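CpuTA1 (Curtobacterium pusillum, PDB 5K3W) is a pyridoxal-5'-phosphate-binding protein of the class IV aminotransferase family, found here as a dimer of two identical chains. Local coordinates at residues L34-F37 and G38-Q41; R122-E125 and G126-R129; R156-R159 and H160-E164; G233-Q236 and A237-D241; F240-F243 and E244-Y248. One frame throughout, in Å; residues are numbered along the deposited sequence.

Interaction 1. Residues L34-F37 and G38-Q41; sequences LADF and GAPQ
Asp-36 and Gln-41 meet where strand 32-35 gives way to a loop, and the carbonyl of Asp-36 is the point on which this turn closes. Two donors grip that oxygen from opposite faces of its plane: Ala-39 N lies 3.1 Å from Asp-36 O, while the Gln-41 side chain, bent at chi2 (-69°), folds back to bring NE2 within 3.0 Å of Asp-36 O. The same bend lays the amide near the Ala-35 methyl. On the far flank the Asp-36 carboxylate doubles over the chain with CG anti to the backbone N (chi1 174°), which brings Asp-36 OD1 to 2.7 Å from Gly-38 N, met from above the carboxylate plane. Against this compact inner part stands a wetter side. One water accepts from Asp-36 N and from the Gln-41 amide, another donates to the carbonyls of Phe-37 and Ala-39, and Asp-36 OD2 lies 3.7 Å from Ala-39 CB. Phe-37 points away from the turn to pack on Thr-45 of the second subunit; the backbone of Gln-41 also bonds to that subunit. The geometry is that of a type I beta turn from Asp-36 to Ala-39 with an Asx turn superimposed.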
loop_
_atom_site.group_PDB
_atom_site.type_symbol
_atom_site.label_atom_id
_atom_site.label_comp_id
_atom_site.label_asym_id
_atom_site.label_seq_id
_atom_site.Cartn_x
_atom_site.Cartn_y
_atom_site.Cartn_z
ATOM N N LEU A 34 19.970 17.005 -8.567
ATOM C CA LEU A 34 20.529 16.190 -7.498
ATOM C C LEU A 34 20.065 16.696 -6.135
ATOM O O LEU A 34 19.837 17.894 -5.938
ATOM C CB LEU A 34 22.051 16.200 -7.566
ATOM C CG LEU A 34 22.662 15.470 -8.752
ATOM C CD1 LEU A 34 24.114 15.877 -8.903
ATOM C CD2 LEU A 34 22.547 13.962 -8.579
ATOM N N ALA A 35 19.921 15.761 -5.193
ATOM C CA ALA A 35 19.604 16.061 -3.804
ATOM C C ALA A 35 20.345 15.079 -2.893
ATOM O O ALA A 35 20.855 14.046 -3.334
ATOM C CB ALA A 35 18.086 16.010 -3.559
ATOM N N ASP A 36 20.392 15.401 -1.604
ATOM C CA ASP A 36 21.140 14.603 -0.632
ATOM C C ASP A 36 20.308 13.396 -0.188
ATOM O O ASP A 36 19.344 13.527 0.581
ATOM C CB ASP A 36 21.553 15.485 0.546
ATOM C CG ASP A 36 22.214 14.701 1.687
ATOM O OD1 ASP A 36 22.446 13.472 1.529
ATOM O OD2 ASP A 36 22.508 15.329 2.742
ATOM N N PHE A 37 20.706 12.212 -0.654
ATOM C CA PHE A 37 20.045 10.967 -0.288
ATOM C C PHE A 37 19.967 10.764 1.221
ATOM O O PHE A 37 19.093 10.025 1.686
ATOM C CB PHE A 37 20.803 9.819 -0.954
ATOM C CG PHE A 37 20.337 8.450 -0.558
ATOM C CD1 PHE A 37 19.372 7.786 -1.301
ATOM C CD2 PHE A 37 20.896 7.805 0.525
ATOM C CE1 PHE A 37 18.958 6.500 -0.957
ATOM C CE2 PHE A 37 20.480 6.531 0.885
ATOM C CZ PHE A 37 19.510 5.875 0.141
ATOM N N GLY A 38 20.863 11.397 1.990
ATOM C CA GLY A 38 20.950 11.235 3.425
ATOM C C GLY A 38 20.067 12.139 4.239
ATOM O O GLY A 38 19.872 11.892 5.429
ATOM N N ALA A 39 19.538 13.103 3.667
ATOM C CA ALA A 39 18.654 14.050 4.317
ATOM C C ALA A 39 17.191 13.719 4.033
ATOM O O ALA A 39 16.863 13.124 3.002
ATOM C CB ALA A 39 18.948 15.472 3.834
ATOM N N PRO A 40 16.286 14.095 4.930
ATOM C CA PRO A 40 14.855 13.909 4.649
ATOM C C PRO A 40 14.447 14.600 3.356
ATOM O O PRO A 40 14.878 15.711 3.055
ATOM C CB PRO A 40 14.167 14.543 5.863
ATOM C CG PRO A 40 15.222 15.432 6.483
ATOM C CD PRO A 40 16.526 14.748 6.228
ATOM N N GLN A 41 13.582 13.942 2.603
ATOM C CA GLN A 41 13.200 14.450 1.297
ATOM C C GLN A 41 11.704 14.463 1.030
ATOM O O GLN A 41 11.285 15.126 0.076
ATOM C CB GLN A 41 13.889 13.634 0.194
ATOM C CG GLN A 41 15.403 13.765 0.204
ATOM C CD GLN A 41 15.881 15.148 -0.218
ATOM O OE1 GLN A 41 15.145 15.921 -0.830
ATOM N NE2 GLN A 41 17.125 15.460 0.105
HETATM O O HOH W 1 18.765 17.988 -0.724
HETATM O O HOH W 2 16.208 10.694 1.605
#

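Interaction 2. Residues R122-E125 and G126-R129; sequences RGIE and GEGR
Ile-124 and Glu-127 are the ends of a type II beta turn in the loop joining strands 114-121 and 131-138. The turn bond itself is weak, Glu-127 N lying 3.3 Å from Ile-124 O, and Gly-126 takes the positive phi (86°) that the third position of such a turn favours. Farther from the bend the chain returns close to itself, with a CA-H...O contact of 3.4 Å from Gly-123 CA to Arg-129 O. Water fills in as cross-link: one molecule donates to the carbonyls of Arg-122 and Ile-124 and accepts from Arg-129 N, and a second joins Ile-124 N, Glu-127 OE1 and Arg-129 O. Among the side chains, that of Glu-127 extends past Ile-124, crossing it at a slant, so that OE2 sits 3.7 Å from Ile-124 CB and OE1 the same distance from Ile-124 CD1. OE1 also receives Arg-129, through a salt bridge (NH2 to Glu-127 OE1, 3.1 Å) whose hydrogen bonds, from NH2 and from NE, are both weak. The other two charged chains find partners outside the loop: Arg-122 in Asp-53, Glu-125 in Arg-182 of the second subunit. With Arg-129 and a water sharing OE1, the Glu-127 carboxylate probably stays ionised although hydrocarbon flanks it, and the loop appears to be closed largely through water, its direct turn bond being weak.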
loop_
_atom_site.group_PDB
_atom_site.type_symbol
_atom_site.label_atom_id
_atom_site.label_comp_id
_atom_site.label_asym_id
_atom_site.label_seq_id
_atom_site.Cartn_x
_atom_site.Cartn_y
_atom_site.Cartn_z
ATOM N N ARG A 122 1.193 10.595 -5.973
ATOM C CA ARG A 122 0.172 11.598 -6.267
ATOM C C ARG A 122 0.512 12.958 -5.667
ATOM O O ARG A 122 -0.183 13.934 -5.961
ATOM C CB ARG A 122 -1.210 11.112 -5.775
ATOM C CG ARG A 122 -2.426 11.730 -6.511
ATOM C CD ARG A 122 -3.742 10.976 -6.226
ATOM N NE ARG A 122 -3.615 9.518 -6.340
ATOM C CZ ARG A 122 -3.825 8.811 -7.453
ATOM N NH1 ARG A 122 -4.188 9.411 -8.577
ATOM N NH2 ARG A 122 -3.662 7.494 -7.448
ATOM N N GLY A 123 1.560 13.048 -4.846
ATOM C CA GLY A 123 2.053 14.314 -4.341
ATOM C C GLY A 123 1.552 14.649 -2.945
ATOM O O GLY A 123 0.799 13.909 -2.300
ATOM N N ILE A 124 2.021 15.809 -2.485
ATOM C CA ILE A 124 1.500 16.441 -1.281
ATOM C C ILE A 124 -0.003 16.625 -1.407
ATOM O O ILE A 124 -0.501 17.121 -2.425
ATOM C CB ILE A 124 2.212 17.785 -1.062
ATOM C CG1 ILE A 124 3.739 17.588 -1.144
ATOM C CG2 ILE A 124 1.751 18.415 0.244
ATOM C CD1 ILE A 124 4.546 18.874 -1.146
ATOM N N GLU A 125 -0.731 16.240 -0.362
ATOM C CA GLU A 125 -2.184 16.209 -0.442
ATOM C C GLU A 125 -2.755 17.624 -0.500
ATOM O O GLU A 125 -2.255 18.540 0.159
ATOM C CB GLU A 125 -2.768 15.441 0.747
ATOM C CG GLU A 125 -4.293 15.500 0.823
ATOM C CD GLU A 125 -4.907 14.291 1.510
ATOM O OE1 GLU A 125 -5.880 13.727 0.960
ATOM O OE2 GLU A 125 -4.416 13.903 2.593
ATOM N N GLY A 126 -3.808 17.797 -1.303
ATOM C CA GLY A 126 -4.419 19.095 -1.518
ATOM C C GLY A 126 -3.789 19.927 -2.614
ATOM O O GLY A 126 -4.252 21.047 -2.868
ATOM N N GLU A 127 -2.776 19.400 -3.302
ATOM C CA GLU A 127 -1.889 20.199 -4.128
ATOM C C GLU A 127 -1.964 19.873 -5.616
ATOM O O GLU A 127 -1.535 20.697 -6.431
ATOM C CB GLU A 127 -0.451 20.018 -3.625
ATOM C CG GLU A 127 0.557 20.948 -4.219
ATOM C CD GLU A 127 1.851 20.956 -3.433
ATOM O OE1 GLU A 127 2.910 20.615 -4.017
ATOM O OE2 GLU A 127 1.800 21.300 -2.229
ATOM N N GLY A 128 -2.497 18.709 -5.989
ATOM C CA GLY A 128 -2.602 18.341 -7.395
ATOM C C GLY A 128 -1.293 18.305 -8.166
ATOM O O GLY A 128 -1.298 18.546 -9.378
ATOM N N ARG A 129 -0.175 17.989 -7.513
ATOM C CA ARG A 129 1.133 17.961 -8.171
ATOM C C ARG A 129 1.918 16.705 -7.802
ATOM O O ARG A 129 2.538 16.647 -6.726
ATOM C CB ARG A 129 1.948 19.197 -7.820
ATOM C CG ARG A 129 1.407 20.496 -8.384
ATOM C CD ARG A 129 2.483 21.582 -8.371
ATOM N NE ARG A 129 3.348 21.467 -7.196
ATOM C CZ ARG A 129 4.540 20.868 -7.197
ATOM N NH1 ARG A 129 5.012 20.335 -8.321
ATOM N NH2 ARG A 129 5.263 20.804 -6.078
HETATM O O HOH W 3 -0.678 16.384 -4.820
HETATM O O HOH W 4 2.960 17.712 -4.505
#

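Interaction 3. Residues R156-R159 and H160-E164; sequences RGYR and HDVAE
Arg-159 reaches across the chain to Asp-161, two residues on, and the two flat groups meet with their planes 57° apart. Within that slant the carboxylate lies at the edge of the guanidinium: NH1 is 2.9 Å from Asp-161 OD2, a salt bridge and the straightest of the bonds, while NE makes weaker ones to both oxygens, the nearer being OD1 at 3.1 Å from it. A bend at chi3 of Arg-159 (52°) turns the edge of the guanidinium toward the carboxylate, which in turn is tucked between the backbone N and carbonyl carbon of its own residue. His-160 presents a ring face to the CB of Asp-161 and ties its ND1 to Asp-202. On the buried side Tyr-158 and Val-162 cross at about a right angle, with Tyr-158 CB 3.7 Å from Val-162 CG1; the tyrosine ring continues into the subunit interface, where it stacks on Tyr-158 of the second subunit. Beneath the side chains, Val-162 N bonds to Arg-159 O at 3.1 Å. That bond closes a type I beta turn which delivers the chain into helix 162-165, with Asp-161 at the N-cap position but its carboxylate committed to Arg-159 instead of to capping.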
loop_
_atom_site.group_PDB
_atom_site.type_symbol
_atom_site.label_atom_id
_atom_site.label_comp_id
_atom_site.label_asym_id
_atom_site.label_seq_id
_atom_site.Cartn_x
_atom_site.Cartn_y
_atom_site.Cartn_z
ATOM N N ARG A 156 -3.550 -15.411 -2.117
ATOM C CA ARG A 156 -3.573 -13.981 -2.384
ATOM C C ARG A 156 -4.902 -13.350 -2.007
ATOM O O ARG A 156 -4.948 -12.143 -1.749
ATOM C CB ARG A 156 -3.282 -13.709 -3.868
ATOM C CG ARG A 156 -3.190 -12.230 -4.253
ATOM C CD ARG A 156 -1.889 -11.622 -3.769
ATOM N NE ARG A 156 -1.862 -10.166 -3.908
ATOM C CZ ARG A 156 -2.481 -9.317 -3.080
ATOM N NH1 ARG A 156 -3.188 -9.779 -2.054
ATOM N NH2 ARG A 156 -2.402 -8.000 -3.275
ATOM N N GLY A 157 -5.977 -14.137 -1.974
ATOM C CA GLY A 157 -7.300 -13.629 -1.681
ATOM C C GLY A 157 -8.092 -13.171 -2.888
ATOM O O GLY A 157 -9.307 -12.996 -2.779
ATOM N N TYR A 158 -7.453 -12.962 -4.032
ATOM C CA TYR A 158 -8.142 -12.483 -5.221
ATOM C C TYR A 158 -8.399 -13.625 -6.196
ATOM O O TYR A 158 -7.618 -14.572 -6.297
ATOM C CB TYR A 158 -7.329 -11.394 -5.924
ATOM C CG TYR A 158 -7.229 -10.090 -5.173
ATOM C CD1 TYR A 158 -8.283 -9.631 -4.394
ATOM C CD2 TYR A 158 -6.080 -9.307 -5.250
ATOM C CE1 TYR A 158 -8.204 -8.427 -3.716
ATOM C CE2 TYR A 158 -5.989 -8.103 -4.570
ATOM C CZ TYR A 158 -7.059 -7.668 -3.802
ATOM O OH TYR A 158 -6.983 -6.474 -3.119
ATOM N N ARG A 159 -9.512 -13.529 -6.911
ATOM C CA ARG A 159 -9.717 -14.380 -8.067
ATOM C C ARG A 159 -8.716 -14.006 -9.155
ATOM O O ARG A 159 -8.319 -12.845 -9.291
ATOM C CB ARG A 159 -11.147 -14.238 -8.597
ATOM C CG ARG A 159 -12.203 -14.965 -7.788
ATOM C CD ARG A 159 -13.603 -14.735 -8.348
ATOM N NE ARG A 159 -13.689 -15.035 -9.774
ATOM C CZ ARG A 159 -13.783 -16.264 -10.276
ATOM N NH1 ARG A 159 -13.849 -16.451 -11.589
ATOM N NH2 ARG A 159 -13.796 -17.313 -9.466
ATOM N N HIS A 160 -8.302 -15.005 -9.934
ATOM C CA HIS A 160 -7.357 -14.734 -11.010
ATOM C C HIS A 160 -7.840 -13.614 -11.931
ATOM O O HIS A 160 -7.023 -13.000 -12.623
ATOM C CB HIS A 160 -7.099 -16.008 -11.830
ATOM C CG HIS A 160 -8.184 -16.313 -12.810
ATOM N ND1 HIS A 160 -9.413 -16.817 -12.431
ATOM C CD2 HIS A 160 -8.244 -16.142 -14.151
ATOM C CE1 HIS A 160 -10.172 -16.961 -13.500
ATOM N NE2 HIS A 160 -9.488 -16.555 -14.556
ATOM N N ASP A 161 -9.142 -13.311 -11.943
ATOM C CA ASP A 161 -9.708 -12.384 -12.915
ATOM C C ASP A 161 -10.076 -11.022 -12.322
ATOM O O ASP A 161 -10.839 -10.274 -12.943
ATOM C CB ASP A 161 -10.933 -13.017 -13.587
ATOM C CG ASP A 161 -12.032 -13.400 -12.582
ATOM O OD1 ASP A 161 -11.954 -12.994 -11.404
ATOM O OD2 ASP A 161 -12.984 -14.103 -12.974
ATOM N N VAL A 162 -9.544 -10.663 -11.147
ATOM C CA VAL A 162 -9.971 -9.404 -10.529
ATOM C C VAL A 162 -9.623 -8.206 -11.399
ATOM O O VAL A 162 -10.297 -7.171 -11.329
ATOM C CB VAL A 162 -9.379 -9.235 -9.114
ATOM C CG1 VAL A 162 -10.079 -10.167 -8.127
ATOM C CG2 VAL A 162 -7.885 -9.479 -9.123
ATOM N N ALA A 163 -8.569 -8.308 -12.217
ATOM C CA ALA A 163 -8.177 -7.175 -13.050
ATOM C C ALA A 163 -9.239 -6.858 -14.092
ATOM O O ALA A 163 -9.361 -5.704 -14.514
ATOM C CB ALA A 163 -6.826 -7.441 -13.724
ATOM N N GLU A 164 -10.018 -7.865 -14.502
ATOM C CA GLU A 164 -11.113 -7.648 -15.439
ATOM C C GLU A 164 -12.360 -7.098 -14.741
ATOM O O GLU A 164 -12.984 -6.158 -15.240
ATOM C CB GLU A 164 -11.431 -8.956 -16.173
ATOM C CG GLU A 164 -12.711 -8.911 -17.020
ATOM C CD GLU A 164 -12.592 -8.017 -18.262
ATOM O OE1 GLU A 164 -11.463 -7.853 -18.778
ATOM O OE2 GLU A 164 -13.629 -7.478 -18.722
#

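Interaction 4. Residues G233-Q236 and A237-D241; sequences GTTQ and AAVFD. With PLP (pyridoxal-5'-phosphate), chain C.
Thr-234 and Thr-235 hold the phosphate of pyridoxal-5'-phosphate at the start of helix 234-245, each with both its backbone N-H and its hydroxyl. Thr-234 N lies 3.0 Å and Thr-234 OG1 2.7 Å from O3P; Thr-235 repeats the pattern on O1P, with OG1 2.7 Å from that oxygen. The two threonines differ in rotation: OG1 of Thr-234 sits between its backbone N and carbonyl carbon (chi1 67°), whereas that of Thr-235 lies anti to its carbonyl carbon (chi1 -49°), and each is thereby aimed at its own oxygen. Arg-75 and Tyr-178 are among the other groups bonded to the cofactor. The helix start would add a favourable dipole for the anion, as is usual in phosphate-binding sites of this kind. One shell out, the first helical bonds hold this turn in shape: Ala-237 N to Gly-233 O, Ala-238 N to Thr-234 O, and Val-239 N to Thr-235 O at 2.7 Å. Farther along, Gln-236 lays its amide edge-down on Phe-240, NE2 standing 3.1 Å above the middle of the ring with the planes 76° apart, and the same NE2 bonds to Tyr-252 OH. Within the unit of strand 220-224, helix 234-245 and strand 250-253, Phe-240 packs on strand 220-224, Thr-235 and Val-239 face strand 265-270, and Ala-238 rests on helix 290-307.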
loop_
_atom_site.group_PDB
_atom_site.type_symbol
_atom_site.label_atom_id
_atom_site.label_comp_id
_atom_site.label_asym_id
_atom_site.label_seq_id
_atom_site.Cartn_x
_atom_site.Cartn_y
_atom_site.Cartn_z
ATOM N N GLY A 233 6.716 -9.176 -16.014
ATOM C CA GLY A 233 8.060 -8.941 -15.520
ATOM C C GLY A 233 9.034 -8.657 -16.651
ATOM O O GLY A 233 9.052 -9.335 -17.678
ATOM N N THR A 234 9.857 -7.631 -16.456
ATOM C CA THR A 234 10.932 -7.430 -17.414
ATOM C C THR A 234 11.917 -8.597 -17.376
ATOM O O THR A 234 12.421 -9.007 -18.426
ATOM C CB THR A 234 11.631 -6.085 -17.178
ATOM O OG1 THR A 234 12.328 -6.082 -15.927
ATOM C CG2 THR A 234 10.623 -4.953 -17.189
ATOM N N THR A 235 12.153 -9.193 -16.201
ATOM C CA THR A 235 13.092 -10.314 -16.129
ATOM C C THR A 235 12.520 -11.567 -16.784
ATOM O O THR A 235 13.226 -12.265 -17.523
ATOM C CB THR A 235 13.469 -10.597 -14.673
ATOM O OG1 THR A 235 13.845 -9.373 -14.039
ATOM C CG2 THR A 235 14.641 -11.573 -14.593
ATOM N N GLN A 236 11.240 -11.858 -16.535
ATOM C CA GLN A 236 10.585 -13.003 -17.162
ATOM C C GLN A 236 10.684 -12.946 -18.685
ATOM O O GLN A 236 10.938 -13.969 -19.339
ATOM C CB GLN A 236 9.121 -13.065 -16.714
ATOM C CG GLN A 236 8.292 -14.103 -17.430
ATOM C CD GLN A 236 7.706 -13.578 -18.741
ATOM O OE1 GLN A 236 7.043 -12.541 -18.767
ATOM N NE2 GLN A 236 7.959 -14.293 -19.833
ATOM N N ALA A 237 10.465 -11.770 -19.277
ATOM C CA ALA A 237 10.631 -11.672 -20.723
ATOM C C ALA A 237 12.061 -12.017 -21.126
ATOM O O ALA A 237 12.277 -12.760 -22.090
ATOM C CB ALA A 237 10.234 -10.283 -21.228
ATOM N N ALA A 238 13.057 -11.514 -20.393
ATOM C CA ALA A 238 14.424 -11.878 -20.753
ATOM C C ALA A 238 14.691 -13.356 -20.504
ATOM O O ALA A 238 15.537 -13.951 -21.183
ATOM C CB ALA A 238 15.432 -11.024 -19.995
ATOM N N VAL A 239 13.982 -13.965 -19.548
ATOM C CA VAL A 239 14.164 -15.392 -19.307
ATOM C C VAL A 239 13.590 -16.202 -20.453
ATOM O O VAL A 239 14.158 -17.223 -20.851
ATOM C CB VAL A 239 13.535 -15.818 -17.971
ATOM C CG1 VAL A 239 13.461 -17.351 -17.913
ATOM C CG2 VAL A 239 14.336 -15.264 -16.812
ATOM N N PHE A 240 12.440 -15.788 -20.983
ATOM C CA PHE A 240 11.930 -16.453 -22.172
ATOM C C PHE A 240 12.924 -16.348 -23.322
ATOM O O PHE A 240 13.132 -17.314 -24.068
ATOM C CB PHE A 240 10.571 -15.875 -22.559
ATOM C CG PHE A 240 9.417 -16.537 -21.850
ATOM C CD1 PHE A 240 9.647 -17.344 -20.748
ATOM C CD2 PHE A 240 8.116 -16.379 -22.296
ATOM C CE1 PHE A 240 8.598 -17.960 -20.092
ATOM C CE2 PHE A 240 7.064 -17.000 -21.646
ATOM C CZ PHE A 240 7.310 -17.789 -20.540
ATOM N N ASP A 241 13.566 -15.189 -23.475
ATOM C CA ASP A 241 14.540 -15.053 -24.550
ATOM C C ASP A 241 15.651 -16.080 -24.395
ATOM O O ASP A 241 16.056 -16.726 -25.371
ATOM C CB ASP A 241 15.104 -13.633 -24.584
ATOM C CG ASP A 241 14.110 -12.634 -25.141
ATOM O OD1 ASP A 241 14.343 -11.405 -25.017
ATOM O OD2 ASP A 241 13.085 -13.087 -25.703
HETATM N N1 PLP C . 5.853 -9.147 -9.336
HETATM C C2 PLP C . 5.873 -8.054 -8.520
HETATM C C2A PLP C . 4.735 -7.794 -7.550
HETATM C C3 PLP C . 6.934 -7.172 -8.595
HETATM O O3 PLP C . 6.913 -6.053 -7.750
HETATM C C4 PLP C . 7.954 -7.397 -9.488
HETATM C C4A PLP C . 9.153 -6.495 -9.603
HETATM C C5 PLP C . 7.939 -8.491 -10.299
HETATM C C6 PLP C . 6.868 -9.367 -10.220
HETATM C C5A PLP C . 9.092 -8.739 -11.266
HETATM O O4P PLP C . 9.285 -7.670 -12.173
HETATM P P PLP C . 10.735 -7.353 -12.758
HETATM O O1P PLP C . 11.362 -8.603 -13.334
HETATM O O2P PLP C . 11.637 -6.774 -11.696
HETATM O O3P PLP C . 10.611 -6.355 -13.881
#

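Interaction 5. Residues F240-F243 and E244-Y248; sequences FDFF and EERGY
Phe-243 and Tyr-248 meet edge to face across a Schellman motif, the classic way of ending a helix, which here closes helix 234-245. Tyr-248 N returns to Phe-243 O at 3.0 Å and Gly-247 N to Glu-244 O, while Gly-247, as the C-prime residue, adopts the positive phi of the motif. Arg-246, just before that glycine, can be followed outward. Its CB rests 3.8 Å from Phe-243 O and at the edge of the Tyr-248 ring. From CG to NE the chain is extended, and CG lies anti to the carbonyl carbon (chi1 -83°), which carries it across Phe-242 at a slant. CD then comes 3.5 Å from Phe-242 CZ and NE 3.4 Å from the same atom, so that the phenylalanine CZ stands over one face of the Arg-246 guanidinium, offset toward its rim, with the ring plane turned 25° from it. At the tip NH2 forms a salt bridge with Asp-295 of helix 290-307. Glu-244 extends along the other flank, where OE1 bonds to Thr-250 and lies near the CB of Phe-240; Glu-244 OE2 lies 4.3 Å from Asp-241 OD2, where like charges would probably repel mildly. The aromatic pair beneath the helix end is T-shaped, planes at 78°: Phe-243 points its edge at the tyrosine's face, with Phe-243 CD1 3.5 Å from Tyr-248 CD1.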
loop_
_atom_site.group_PDB
_atom_site.type_symbol
_atom_site.label_atom_id
_atom_site.label_comp_id
_atom_site.label_asym_id
_atom_site.label_seq_id
_atom_site.Cartn_x
_atom_site.Cartn_y
_atom_site.Cartn_z
ATOM N N PHE A 240 12.440 -15.788 -20.983
ATOM C CA PHE A 240 11.930 -16.453 -22.172
ATOM C C PHE A 240 12.924 -16.348 -23.322
ATOM O O PHE A 240 13.132 -17.314 -24.068
ATOM C CB PHE A 240 10.571 -15.875 -22.559
ATOM C CG PHE A 240 9.417 -16.537 -21.850
ATOM C CD1 PHE A 240 9.647 -17.344 -20.748
ATOM C CD2 PHE A 240 8.116 -16.379 -22.296
ATOM C CE1 PHE A 240 8.598 -17.960 -20.092
ATOM C CE2 PHE A 240 7.064 -17.000 -21.646
ATOM C CZ PHE A 240 7.310 -17.789 -20.540
ATOM N N ASP A 241 13.566 -15.189 -23.475
ATOM C CA ASP A 241 14.540 -15.053 -24.550
ATOM C C ASP A 241 15.651 -16.080 -24.395
ATOM O O ASP A 241 16.056 -16.726 -25.371
ATOM C CB ASP A 241 15.104 -13.633 -24.584
ATOM C CG ASP A 241 14.110 -12.634 -25.141
ATOM O OD1 ASP A 241 14.343 -11.405 -25.017
ATOM O OD2 ASP A 241 13.085 -13.087 -25.703
ATOM N N PHE A 242 16.139 -16.262 -23.167
ATOM C CA PHE A 242 17.199 -17.233 -22.935
ATOM C C PHE A 242 16.766 -18.622 -23.380
ATOM O O PHE A 242 17.474 -19.289 -24.147
ATOM C CB PHE A 242 17.596 -17.222 -21.459
ATOM C CG PHE A 242 18.468 -18.375 -21.047
ATOM C CD1 PHE A 242 19.845 -18.262 -21.068
ATOM C CD2 PHE A 242 17.908 -19.568 -20.625
ATOM C CE1 PHE A 242 20.648 -19.316 -20.682
ATOM C CE2 PHE A 242 18.707 -20.627 -20.240
ATOM C CZ PHE A 242 20.079 -20.501 -20.272
ATOM N N PHE A 243 15.586 -19.066 -22.930
ATOM C CA PHE A 243 15.163 -20.441 -23.189
ATOM C C PHE A 243 14.827 -20.673 -24.663
ATOM O O PHE A 243 15.133 -21.736 -25.209
ATOM C CB PHE A 243 13.978 -20.808 -22.292
ATOM C CG PHE A 243 14.381 -21.218 -20.896
ATOM C CD1 PHE A 243 15.068 -22.403 -20.678
ATOM C CD2 PHE A 243 14.061 -20.427 -19.805
ATOM C CE1 PHE A 243 15.437 -22.792 -19.402
ATOM C CE2 PHE A 243 14.431 -20.802 -18.518
ATOM C CZ PHE A 243 15.120 -21.990 -18.314
ATOM N N GLU A 244 14.187 -19.709 -25.325
ATOM C CA GLU A 244 13.946 -19.863 -26.756
ATOM C C GLU A 244 15.257 -20.022 -27.520
ATOM O O GLU A 244 15.369 -20.877 -28.408
ATOM C CB GLU A 244 13.153 -18.676 -27.288
ATOM C CG GLU A 244 11.677 -18.733 -26.919
ATOM C CD GLU A 244 11.022 -17.363 -26.924
ATOM O OE1 GLU A 244 10.124 -17.128 -26.088
ATOM O OE2 GLU A 244 11.409 -16.517 -27.761
ATOM N N GLU A 245 16.270 -19.219 -27.166
ATOM C CA GLU A 245 17.577 -19.321 -27.810
ATOM C C GLU A 245 18.161 -20.720 -27.696
ATOM O O GLU A 245 18.959 -21.127 -28.546
ATOM C CB GLU A 245 18.547 -18.316 -27.195
ATOM C CG GLU A 245 19.019 -17.239 -28.137
ATOM C CD GLU A 245 20.122 -16.396 -27.522
ATOM O OE1 GLU A 245 20.634 -16.780 -26.446
ATOM O OE2 GLU A 245 20.476 -15.353 -28.113
ATOM N N ARG A 246 17.803 -21.460 -26.649
ATOM C CA ARG A 246 18.265 -22.829 -26.483
ATOM C C ARG A 246 17.222 -23.854 -26.910
ATOM O O ARG A 246 17.294 -25.011 -26.484
ATOM C CB ARG A 246 18.682 -23.069 -25.036
ATOM C CG ARG A 246 20.081 -22.612 -24.721
ATOM C CD ARG A 246 20.208 -22.419 -23.240
ATOM N NE ARG A 246 21.579 -22.202 -22.788
ATOM C CZ ARG A 246 22.219 -23.016 -21.952
ATOM N NH1 ARG A 246 21.615 -24.112 -21.492
ATOM N NH2 ARG A 246 23.460 -22.732 -21.568
ATOM N N GLY A 247 16.243 -23.452 -27.720
ATOM C CA GLY A 247 15.286 -24.382 -28.295
ATOM C C GLY A 247 14.121 -24.813 -27.419
ATOM O O GLY A 247 13.351 -25.689 -27.836
ATOM N N TYR A 248 13.948 -24.241 -26.232
ATOM C CA TYR A 248 12.759 -24.561 -25.453
ATOM C C TYR A 248 11.546 -23.825 -26.011
ATOM O O TYR A 248 11.627 -22.633 -26.315
ATOM C CB TYR A 248 12.930 -24.163 -23.997
ATOM C CG TYR A 248 14.001 -24.908 -23.252
ATOM C CD1 TYR A 248 15.346 -24.596 -23.433
ATOM C CD2 TYR A 248 13.667 -25.895 -22.326
ATOM C CE1 TYR A 248 16.331 -25.263 -22.725
ATOM C CE2 TYR A 248 14.643 -26.562 -21.620
ATOM C CZ TYR A 248 15.969 -26.245 -21.822
ATOM O OH TYR A 248 16.936 -26.913 -21.118
#

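How the interactions relate
Interactions 4 and 5 are successive portions of helix 234-245, their centres about 10 Å apart and Phe-240 and Asp-241 shared: the helix opens on the cofactor phosphate in the first and closes in the second, where the side chain of Phe-240 is about 12 Å from pyridoxal-5'-phosphate. The centre of interaction 3 lies about 23 Å from that of interaction 4, with the side chain of Tyr-158 about 11 Å from the cofactor. Interactions 1 and 2 lie in the far half of the chain, about 8 Å apart at their nearest atoms, and the side chain of Phe-37 comes about 9 Å from a bound 3-aminobenzoic acid. The first three interactions touch the second subunit; the others do not.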